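Local coordinates for protein endoglucanase (Acetivibrio cellulolyticus, PDB 5NRM) that carries, in this piece of a scaffoldin, a type I cohesin domain that binds the dockerin of a cellulosomal enzyme, at residues A[22-27]-A[92-97]. Residues are numbered along the deposited sequence; the frame is centred on the assembly and turned at random. Where two conformers were deposited one is given.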
ATOM      1  N   VAL A  22      -9.026   4.427   5.673  1.00  9.08           N
ATOM      2  CA  VAL A  22      -8.614   4.686   4.279  1.00  9.06           C
ATOM      3  C   VAL A  22      -9.448   3.799   3.388  1.00  9.20           C
ATOM      4  O   VAL A  22      -9.551   2.577   3.623  1.00  9.67           O
ATOM      5  CB  VAL A  22      -7.111   4.350   4.097  1.00  8.99           C
ATOM      6  CG1 VAL A  22      -6.689   4.615   2.668  1.00  9.30           C
ATOM      7  CG2 VAL A  22      -6.223   5.094   5.076  1.00  9.45           C
ATOM      8  N   LYS A  23     -10.111   4.406   2.420  1.00  8.95           N
ATOM      9  CA  LYS A  23     -11.183   3.715   1.673  1.00  9.85           C
ATOM     10  C   LYS A  23     -10.884   3.726   0.170  1.00  9.82           C
ATOM     11  O   LYS A  23     -10.164   4.619  -0.337  1.00 10.69           O
ATOM     12  CB  LYS A  23     -12.493   4.405   1.901  1.00 11.21           C
ATOM     13  CG  LYS A  23     -12.948   4.369   3.349  1.00 13.13           C
ATOM     14  CD  LYS A  23     -14.205   5.205   3.575  1.00 15.98           C
ATOM     15  CE  LYS A  23     -15.366   4.282   3.490  1.00 20.38           C
ATOM     16  NZ  LYS A  23     -16.595   5.030   3.708  1.00 21.67           N
ATOM     17  N   LEU A  24     -11.468   2.725  -0.511  1.00  9.69           N
ATOM     18  CA  LEU A  24     -11.530   2.659  -1.970  1.00 10.30           C
ATOM     19  C   LEU A  24     -12.969   2.714  -2.357  1.00 10.71           C
ATOM     20  O   LEU A  24     -13.862   2.114  -1.717  1.00 10.91           O
ATOM     21  CB  LEU A  24     -10.914   1.382  -2.472  1.00 10.05           C
ATOM     22  CG  LEU A  24      -9.486   1.150  -2.120  1.00 10.07           C
ATOM     23  CD1 LEU A  24      -9.008  -0.140  -2.784  1.00 10.44           C
ATOM     24  CD2 LEU A  24      -8.567   2.317  -2.523  1.00 10.23           C
ATOM     25  N   SER A  25     -13.226   3.441  -3.441  1.00 10.80           N
ATOM     26  CA  SER A  25     -14.536   3.443  -4.051  0.50 11.92           C
ATOM     27  C   SER A  25     -14.400   3.432  -5.559  1.00 11.77           C
ATOM     28  O   SER A  25     -13.391   3.867  -6.091  1.00 11.91           O
ATOM     29  CB  SER A  25     -15.396   4.633  -3.589  0.50 12.66           C
ATOM     30  OG  SER A  25     -14.988   5.821  -4.247  0.50 13.95           O
ATOM     31  N   GLY A  26     -15.424   2.908  -6.198  1.00 12.58           N
ATOM     32  CA  GLY A  26     -15.419   2.773  -7.659  1.00 13.00           C
ATOM     33  C   GLY A  26     -14.547   1.678  -8.198  1.00 13.30           C
ATOM     34  O   GLY A  26     -14.062   1.744  -9.351  1.00 14.12           O
ATOM     35  N   ILE A  27     -14.318   0.646  -7.391  1.00 13.45           N
ATOM     36  CA  ILE A  27     -13.615  -0.549  -7.882  1.00 13.73           C
ATOM     37  C   ILE A  27     -14.485  -1.117  -8.968  1.00 15.96           C
ATOM     38  O   ILE A  27     -15.702  -1.245  -8.800  1.00 17.34           O
ATOM     39  CB  ILE A  27     -13.431  -1.566  -6.761  1.00 13.14           C
ATOM     40  CG1 ILE A  27     -12.468  -0.981  -5.733  1.00 12.57           C
ATOM     41  CG2 ILE A  27     -12.872  -2.870  -7.279  1.00 13.44           C
ATOM     42  CD1 ILE A  27     -12.316  -1.783  -4.449  1.00 12.39           C
ATOM     43  N   GLY A  92     -15.139   0.033   0.023  1.00 10.40           N
ATOM     44  CA  GLY A  92     -15.211   0.187   1.464  1.00 10.48           C
ATOM     45  C   GLY A  92     -13.865   0.512   2.042  1.00  9.96           C
ATOM     46  O   GLY A  92     -12.989   1.080   1.392  1.00  9.91           O
ATOM     47  N   VAL A  93     -13.695   0.133   3.300  1.00  9.55           N
ATOM     48  CA  VAL A  93     -12.525   0.425   4.054  1.00  9.00           C
ATOM     49  C   VAL A  93     -11.448  -0.574   3.644  1.00  8.87           C
ATOM     50  O   VAL A  93     -11.592  -1.794   3.733  1.00  9.33           O
ATOM     51  CB  VAL A  93     -12.787   0.383   5.613  1.00  9.02           C
ATOM     52  CG1 VAL A  93     -11.504   0.686   6.325  1.00  8.87           C
ATOM     53  CG2 VAL A  93     -13.820   1.387   5.995  1.00  9.14           C
ATOM     54  N   PHE A  94     -10.342   0.005   3.227  1.00  9.01           N
ATOM     55  CA  PHE A  94      -9.120  -0.728   2.849  1.00  8.79           C
ATOM     56  C   PHE A  94      -8.088  -0.836   3.965  1.00  8.60           C
ATOM     57  O   PHE A  94      -7.382  -1.831   4.067  1.00  8.74           O
ATOM     58  CB  PHE A  94      -8.484   0.004   1.620  1.00  9.32           C
ATOM     59  CG  PHE A  94      -7.197  -0.637   1.112  1.00  9.89           C
ATOM     60  CD1 PHE A  94      -7.233  -1.805   0.339  1.00 10.43           C
ATOM     61  CD2 PHE A  94      -6.013  -0.055   1.330  1.00 10.59           C
ATOM     62  CE1 PHE A  94      -6.035  -2.317  -0.138  1.00 11.01           C
ATOM     63  CE2 PHE A  94      -4.817  -0.592   0.891  1.00 11.53           C
ATOM     64  CZ  PHE A  94      -4.828  -1.690   0.111  1.00 10.85           C
ATOM     65  N   ALA A  95      -7.929   0.205   4.773  1.00  8.44           N
ATOM     66  CA  ALA A  95      -7.035   0.171   5.948  1.00  8.52           C
ATOM     67  C   ALA A  95      -7.645   0.975   7.062  1.00  9.04           C
ATOM     68  O   ALA A  95      -8.259   2.022   6.808  1.00  9.24           O
ATOM     69  CB  ALA A  95      -5.665   0.721   5.629  1.00  8.40           C
ATOM     70  N   ASN A  96      -7.428   0.528   8.293  1.00  9.06           N
ATOM     71  CA  ASN A  96      -7.753   1.305   9.530  1.00  9.16           C
ATOM     72  C   ASN A  96      -6.449   1.684  10.196  1.00  8.18           C
ATOM     73  O   ASN A  96      -5.705   0.763  10.598  1.00  8.72           O
ATOM     74  CB  ASN A  96      -8.634   0.445  10.440  1.00  9.97           C
ATOM     75  CG  ASN A  96     -10.004   0.212   9.816  1.00 10.58           C
ATOM     76  OD1 ASN A  96     -10.404  -0.988   9.513  1.00 13.71           O
ATOM     77  ND2 ASN A  96     -10.721   1.276   9.619  1.00  9.65           N
ATOM     78  N   LEU A  97      -6.207   2.979  10.352  1.00  8.37           N
ATOM     79  CA  LEU A  97      -5.007   3.468  10.923  1.00  8.25           C
ATOM     80  C   LEU A  97      -5.337   3.834  12.374  1.00  8.80           C
ATOM     81  O   LEU A  97      -6.191   4.670  12.607  1.00  9.47           O
ATOM     82  CB  LEU A  97      -4.498   4.646  10.126  1.00  8.23           C
ATOM     83  CG  LEU A  97      -4.289   4.426   8.626  1.00  8.72           C
ATOM     84  CD1 LEU A  97      -3.824   5.776   8.028  1.00  9.59           C
ATOM     85  CD2 LEU A  97      -3.328   3.260   8.353  1.00  8.60           C
TER
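V22 and L24 pair with A95 and G92 across two antiparallel strands of the cohesin beta-sandwich, and a classic beta bulge interrupts the ladder. At the bulge F94 and A95 both face V22, whose O accepts hydrogen bonds from F94 N at 2.7 Å and from A95 N at 3.1 Å. The first donor lies in the carbonyl plane; the second is tilted 20° from it. V22 N closes its pair by donating to A95 O at 2.8 Å. Beyond the bulge, L24 and G92 exchange two backbone hydrogen bonds. Between this pair and V22-A95, K23 and V93 form a non-hydrogen-bonded pair.

The tightly packed side is the one that holds V22, L24, F94, A95 and L97. CB of V22 lies 4.2 Å from CB of A95. V22 CG2, anti to the carbonyl carbon, reaches L97 CD1 at 3.9 Å. The bulge also turns F94 to this interior side. Its ring leads away from strand 17-25 toward V76 and F78 and meets the F64 ring edge-to-face. L24 CD1 touches F94 CD1 obliquely at the near end of that ring.

The opposite face is looser and partly exposed. K23 and V93 meet there through aliphatic atoms. V93 CG2 lies 4.1 Å from both CG and CE of K23. The lysine chain bends at chi3 (95°), which brings CE back beside V93 CG2 while NZ turns away from it.

Strand 4-12 pairs with strand 17-25 and strand 46-53 with strand 92-101, so the contact sits inside a sheet. Past the end of strand 17-25, the D91 carboxylate takes hydrogen bonds from G26 N and I27 N. Between the two strands, K23 CA makes a CA-H...O contact of 3.2 Å with G92 O, the same oxygen that accepts from L24 N.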